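Local coordinates for putative branched-chain amino acid ABC transporter, periplasmic branched-chain amino acid-binding protein (Pseudomonas protegens Pf-5, PDB 4RU0), which probably serves as the periplasmic solute-binding component of an ABC transporter, capturing branched-chain amino acids or related small molecules for uptake, at residues Ala161-Asn166 with Gly395-Gln400; Lys89-Tyr94 with Ser121-Val126. One frame throughout, in Å; residues are numbered along the deposited sequence.

Contact 1 of 2, residues Ala161-Asn166 with Gly395-Gln400; sequences ASTLVN and GAARVQ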
loop_
_atom_site.group_PDB
_atom_site.type_symbol
_atom_site.label_atom_id
_atom_site.label_comp_id
_atom_site.label_asym_id
_atom_site.label_seq_id
_atom_site.Cartn_x
_atom_site.Cartn_y
_atom_site.Cartn_z
ATOM N N ALA A 161 -2.792 -4.831 10.950
ATOM C CA ALA A 161 -2.798 -5.681 12.131
ATOM C C ALA A 161 -4.222 -6.091 12.466
ATOM O O ALA A 161 -4.498 -7.272 12.678
ATOM C CB ALA A 161 -2.154 -4.969 13.311
ATOM N N SER A 162 -5.127 -5.116 12.490
ATOM C CA SER A 162 -6.525 -5.396 12.799
ATOM C C SER A 162 -7.153 -6.374 11.804
ATOM O O SER A 162 -7.800 -7.330 12.214
ATOM C CB SER A 162 -7.335 -4.105 12.838
ATOM O OG SER A 162 -8.659 -4.357 13.284
ATOM N N THR A 163 -6.962 -6.136 10.507
ATOM C CA THR A 163 -7.499 -7.040 9.484
ATOM C C THR A 163 -6.891 -8.437 9.602
ATOM O O THR A 163 -7.580 -9.439 9.403
ATOM C CB THR A 163 -7.256 -6.521 8.052
ATOM O OG1 THR A 163 -5.858 -6.563 7.750
ATOM C CG2 THR A 163 -7.752 -5.109 7.902
ATOM N N LEU A 164 -5.599 -8.498 9.916
ATOM C CA LEU A 164 -4.923 -9.771 10.140
ATOM C C LEU A 164 -5.639 -10.542 11.246
ATOM O O LEU A 164 -5.978 -11.711 11.076
ATOM C CB LEU A 164 -3.445 -9.550 10.498
ATOM C CG LEU A 164 -2.506 -10.748 10.754
ATOM C CD1 LEU A 164 -2.478 -11.149 12.226
ATOM C CD2 LEU A 164 -2.868 -11.943 9.861
ATOM N N VAL A 165 -5.885 -9.874 12.368
ATOM C CA VAL A 165 -6.565 -10.491 13.501
ATOM C C VAL A 165 -8.015 -10.848 13.156
ATOM O O VAL A 165 -8.516 -11.908 13.533
ATOM C CB VAL A 165 -6.523 -9.565 14.738
ATOM C CG1 VAL A 165 -7.537 -10.003 15.782
ATOM C CG2 VAL A 165 -5.114 -9.531 15.329
ATOM N N ASN A 166 -8.680 -9.977 12.409
ATOM C CA ASN A 166 -10.067 -10.218 12.040
ATOM C C ASN A 166 -10.219 -11.415 11.108
ATOM O O ASN A 166 -11.230 -12.123 11.154
ATOM C CB ASN A 166 -10.676 -8.973 11.402
ATOM C CG ASN A 166 -10.886 -7.865 12.401
ATOM O OD1 ASN A 166 -10.768 -8.085 13.606
ATOM N ND2 ASN A 166 -11.199 -6.664 11.913
ATOM N N GLY A 395 -8.524 0.751 5.103
ATOM C CA GLY A 395 -8.283 -0.169 6.196
ATOM C C GLY A 395 -8.716 -1.607 5.961
ATOM O O GLY A 395 -8.875 -2.359 6.915
ATOM N N ALA A 396 -8.904 -2.004 4.705
ATOM C CA ALA A 396 -9.256 -3.390 4.409
ATOM C C ALA A 396 -8.187 -4.079 3.571
ATOM O O ALA A 396 -7.348 -3.423 2.957
ATOM C CB ALA A 396 -10.600 -3.461 3.706
ATOM N N ALA A 397 -8.222 -5.408 3.554
ATOM C CA ALA A 397 -7.314 -6.196 2.728
ATOM C C ALA A 397 -7.953 -7.521 2.356
ATOM O O ALA A 397 -8.908 -7.956 2.996
ATOM C CB ALA A 397 -6.000 -6.433 3.449
ATOM N N ARG A 398 -7.418 -8.160 1.324
ATOM C CA ARG A 398 -7.864 -9.489 0.933
ATOM C C ARG A 398 -6.748 -10.497 1.150
ATOM O O ARG A 398 -5.569 -10.149 1.100
ATOM C CB ARG A 398 -8.314 -9.502 -0.529
ATOM C CG ARG A 398 -9.535 -8.646 -0.806
ATOM C CD ARG A 398 -9.871 -8.619 -2.287
ATOM N NE ARG A 398 -10.262 -9.930 -2.795
ATOM C CZ ARG A 398 -11.521 -10.337 -2.925
ATOM N NH1 ARG A 398 -12.517 -9.533 -2.580
ATOM N NH2 ARG A 398 -11.785 -11.547 -3.398
ATOM N N VAL A 399 -7.125 -11.745 1.399
ATOM C CA VAL A 399 -6.151 -12.813 1.570
ATOM C C VAL A 399 -6.027 -13.612 0.278
ATOM O O VAL A 399 -7.028 -13.962 -0.340
ATOM C CB VAL A 399 -6.543 -13.750 2.723
ATOM C CG1 VAL A 399 -5.464 -14.806 2.951
ATOM C CG2 VAL A 399 -6.805 -12.945 3.992
ATOM N N GLN A 400 -4.798 -13.879 -0.142
ATOM C CA GLN A 400 -4.580 -14.723 -1.305
ATOM C C GLN A 400 -3.578 -15.822 -0.980
ATOM O O GLN A 400 -2.687 -15.631 -0.147
ATOM C CB GLN A 400 -4.105 -13.893 -2.499
ATOM C CG GLN A 400 -2.798 -13.172 -2.279
ATOM C CD GLN A 400 -2.442 -12.277 -3.440
ATOM O OE1 GLN A 400 -3.321 -11.783 -4.144
ATOM N NE2 GLN A 400 -1.146 -12.063 -3.651
#
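Thr163 packs its methyl group against the backbone at the start of a strand, a small, buried helix-on-sheet contact between helix 157-172 and strand 396-402. The geometry centres on one side chain: the CA atoms of Thr163 and Ala396 lie 6.5 Å apart, the nearest pair between 161-166 and 395-400, and CB of Thr163 points toward the strand. CG2 of Thr163 comes to 3.1 Å from O of Gly395, a close van der Waals approach. The same methyl then lies alongside the main chain, with CG2 of Thr163 4.2 Å from CA of Ala396. No hydrogen bond crosses between the two segments. With chi1 at 68° the hydroxyl sits between the backbone N and the carbonyl carbon, where OG1 bonds back to the carbonyl oxygen of Glu160, one turn earlier; this leaves the methyl to face the strand. OG1 of Thr163 still borders Ala397, whose CB, pointing toward the helix, stands 4.3 Å from it. Ala396 turns its CB the other way, so Thr163 meets the backbone of Ala396. The main chain of Gly395 bonds to Met154, ahead of the same helix. On that helix, Leu164 packs on Leu289 of the neighbouring strand 287-290, while Ser162 and Asn166 bond the main chain at Asp417 and Ala415. A helix packed on a mixed sheet is the basic layer of the alpha/beta lobes of periplasmic binding proteins, the leucine-binding family included.

Contact 2 of 2, residues Lys89-Tyr94 with Ser121-Val126; sequences KGIECY and SERAEV
Tyr94 spans the gap between helix 87-97 and helix 114-126, whose segments 89-94 and 121-126 run nearly parallel, 7° apart, with their axes 12.1 Å from one another. Its CB points toward the second helix, and CG lies anti to the backbone N (chi1 166°), which carries the ring across toward 121-126. CE1 of Tyr94 meets the aliphatic part of Arg123 obliquely, 3.9 Å from its CD and almost as near to CG. The two side chains reach past each other in opposite directions: the methylenes of Arg123 touch the ring, the guanidinium lies beyond it, and the two planes stand 80° apart. At the tip, OH of Tyr94 arrives 3.5 Å from CA of Ala124 and is about as far from the carbonyl oxygen O of Arg123. Its hydrogen bond goes instead to the carboxylate of Asp127, just beyond the segment. The CB of Ala124 lies 4.1 Å from OH of Tyr94 and closes in on the same end of the phenol.

Arg123 returns the reach. Its chain bends at chi3 and brings the guanidinium under CG2 of Ile91, which lies over one face, 3.8 Å from NH1 of Arg123. That nitrogen also forms a salt bridge with Glu95, which holds the Arg123 tip against the helix that also carries Ile91 and Tyr94. Around them, Tyr94 meets Tyr109 edge to face, both Ile91 and Tyr94 touch Leu120, and Cys93 is tied by a disulfide to Cys81 of strand 76-82. The two helices belong to the alpha/beta fold of the periplasmic binding protein family, joined here through Tyr94 and Arg123.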
loop_
_atom_site.group_PDB
_atom_site.type_symbol
_atom_site.label_atom_id
_atom_site.label_comp_id
_atom_site.label_asym_id
_atom_site.label_seq_id
_atom_site.Cartn_x
_atom_site.Cartn_y
_atom_site.Cartn_z
ATOM N N LYS A 89 18.125 10.701 -4.211
ATOM C CA LYS A 89 17.635 11.033 -5.540
ATOM C C LYS A 89 16.127 11.261 -5.519
ATOM O O LYS A 89 15.615 12.098 -6.257
ATOM C CB LYS A 89 18.010 9.940 -6.539
ATOM C CG LYS A 89 19.507 9.716 -6.624
ATOM C CD LYS A 89 19.953 9.359 -8.027
ATOM C CE LYS A 89 21.472 9.295 -8.109
ATOM N NZ LYS A 89 21.961 9.128 -9.506
ATOM N N GLY A 90 15.424 10.523 -4.664
ATOM C CA GLY A 90 14.004 10.749 -4.450
ATOM C C GLY A 90 13.718 12.210 -4.136
ATOM O O GLY A 90 12.820 12.825 -4.714
ATOM N N ILE A 91 14.513 12.768 -3.229
ATOM C CA ILE A 91 14.403 14.163 -2.836
ATOM C C ILE A 91 14.672 15.102 -4.007
ATOM O O ILE A 91 13.952 16.088 -4.195
ATOM C CB ILE A 91 15.368 14.479 -1.681
ATOM C CG1 ILE A 91 14.853 13.846 -0.388
ATOM C CG2 ILE A 91 15.542 15.975 -1.508
ATOM C CD1 ILE A 91 15.861 13.872 0.759
ATOM N N GLU A 92 15.702 14.801 -4.794
ATOM C CA GLU A 92 16.014 15.611 -5.969
ATOM C C GLU A 92 14.892 15.572 -7.003
ATOM O O GLU A 92 14.634 16.564 -7.681
ATOM C CB GLU A 92 17.318 15.150 -6.615
ATOM C CG GLU A 92 18.546 15.382 -5.754
ATOM C CD GLU A 92 19.801 14.803 -6.378
ATOM O OE1 GLU A 92 19.717 14.313 -7.530
ATOM O OE2 GLU A 92 20.864 14.836 -5.717
ATOM N N CYS A 93 14.236 14.424 -7.125
ATOM C CA CYS A 93 13.125 14.284 -8.058
ATOM C C CYS A 93 11.958 15.157 -7.630
ATOM O O CYS A 93 11.367 15.858 -8.447
ATOM C CB CYS A 93 12.688 12.818 -8.171
ATOM S SG CYS A 93 13.742 11.851 -9.278
ATOM N N TYR A 94 11.650 15.122 -6.338
ATOM C CA TYR A 94 10.583 15.936 -5.779
ATOM C C TYR A 94 10.841 17.416 -6.030
ATOM O O TYR A 94 9.933 18.150 -6.414
ATOM C CB TYR A 94 10.432 15.672 -4.282
ATOM C CG TYR A 94 9.584 16.698 -3.561
ATOM C CD1 TYR A 94 10.161 17.833 -2.994
ATOM C CD2 TYR A 94 8.208 16.532 -3.442
ATOM C CE1 TYR A 94 9.393 18.771 -2.341
ATOM C CE2 TYR A 94 7.432 17.465 -2.781
ATOM C CZ TYR A 94 8.034 18.581 -2.232
ATOM O OH TYR A 94 7.276 19.513 -1.574
ATOM N N SER A 121 8.399 14.560 4.080
ATOM C CA SER A 121 7.174 14.902 4.792
ATOM C C SER A 121 7.088 16.364 5.235
ATOM O O SER A 121 6.072 17.025 5.018
ATOM C CB SER A 121 7.018 13.995 6.014
ATOM O OG SER A 121 5.863 14.339 6.761
ATOM N N GLU A 122 8.150 16.869 5.849
ATOM C CA GLU A 122 8.103 18.203 6.422
ATOM C C GLU A 122 8.118 19.276 5.341
ATOM O O GLU A 122 7.388 20.265 5.433
ATOM C CB GLU A 122 9.258 18.402 7.408
ATOM C CG GLU A 122 9.214 17.408 8.565
ATOM C CD GLU A 122 10.330 17.606 9.580
ATOM O OE1 GLU A 122 11.472 17.167 9.317
ATOM O OE2 GLU A 122 10.060 18.181 10.659
ATOM N N ARG A 123 8.920 19.085 4.302
ATOM C CA ARG A 123 9.008 20.120 3.280
ATOM C C ARG A 123 7.829 20.032 2.315
ATOM O O ARG A 123 7.509 21.001 1.627
ATOM C CB ARG A 123 10.351 20.054 2.541
ATOM C CG ARG A 123 10.486 19.005 1.467
ATOM C CD ARG A 123 11.791 19.228 0.693
ATOM N NE ARG A 123 12.995 18.898 1.464
ATOM C CZ ARG A 123 14.240 18.995 0.992
ATOM N NH1 ARG A 123 14.462 19.423 -0.243
ATOM N NH2 ARG A 123 15.272 18.663 1.754
ATOM N N ALA A 124 7.161 18.884 2.293
ATOM C CA ALA A 124 5.933 18.742 1.517
ATOM C C ALA A 124 4.813 19.579 2.124
ATOM O O ALA A 124 3.990 20.143 1.407
ATOM C CB ALA A 124 5.514 17.284 1.435
ATOM N N GLU A 125 4.781 19.648 3.451
ATOM C CA GLU A 125 3.795 20.461 4.153
ATOM C C GLU A 125 4.007 21.944 3.858
ATOM O O GLU A 125 3.049 22.671 3.581
ATOM C CB GLU A 125 3.856 20.201 5.659
ATOM C CG GLU A 125 2.831 20.987 6.464
ATOM C CD GLU A 125 2.568 20.378 7.836
ATOM O OE1 GLU A 125 2.928 19.197 8.052
ATOM O OE2 GLU A 125 1.995 21.079 8.698
ATOM N N VAL A 126 5.265 22.383 3.900
ATOM C CA VAL A 126 5.607 23.775 3.602
ATOM C C VAL A 126 5.244 24.153 2.167
ATOM O O VAL A 126 4.788 25.268 1.908
ATOM C CB VAL A 126 7.107 24.047 3.827
ATOM C CG1 VAL A 126 7.453 25.486 3.474
ATOM C CG2 VAL A 126 7.489 23.748 5.264
#

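The two contacts lie on opposite sides of the chain's centre, about 31 Å apart between their centres and about 20 Å at their nearest atoms, and share no secondary-structure element. Contact 1 is in the core: all four of its touching residues are buried, and a helix meets a strand through a methyl group and main-chain atoms. Contact 2 is farther out, about 20 Å from the centre of the chain, and only partly buried; there two helices stand well apart and long side chains fill the distance. Contact 1 is made by short side chains and main chain; contact 2 mixes aromatic and aliphatic packing with one charged and one phenolic end whose partners lie just outside the segments.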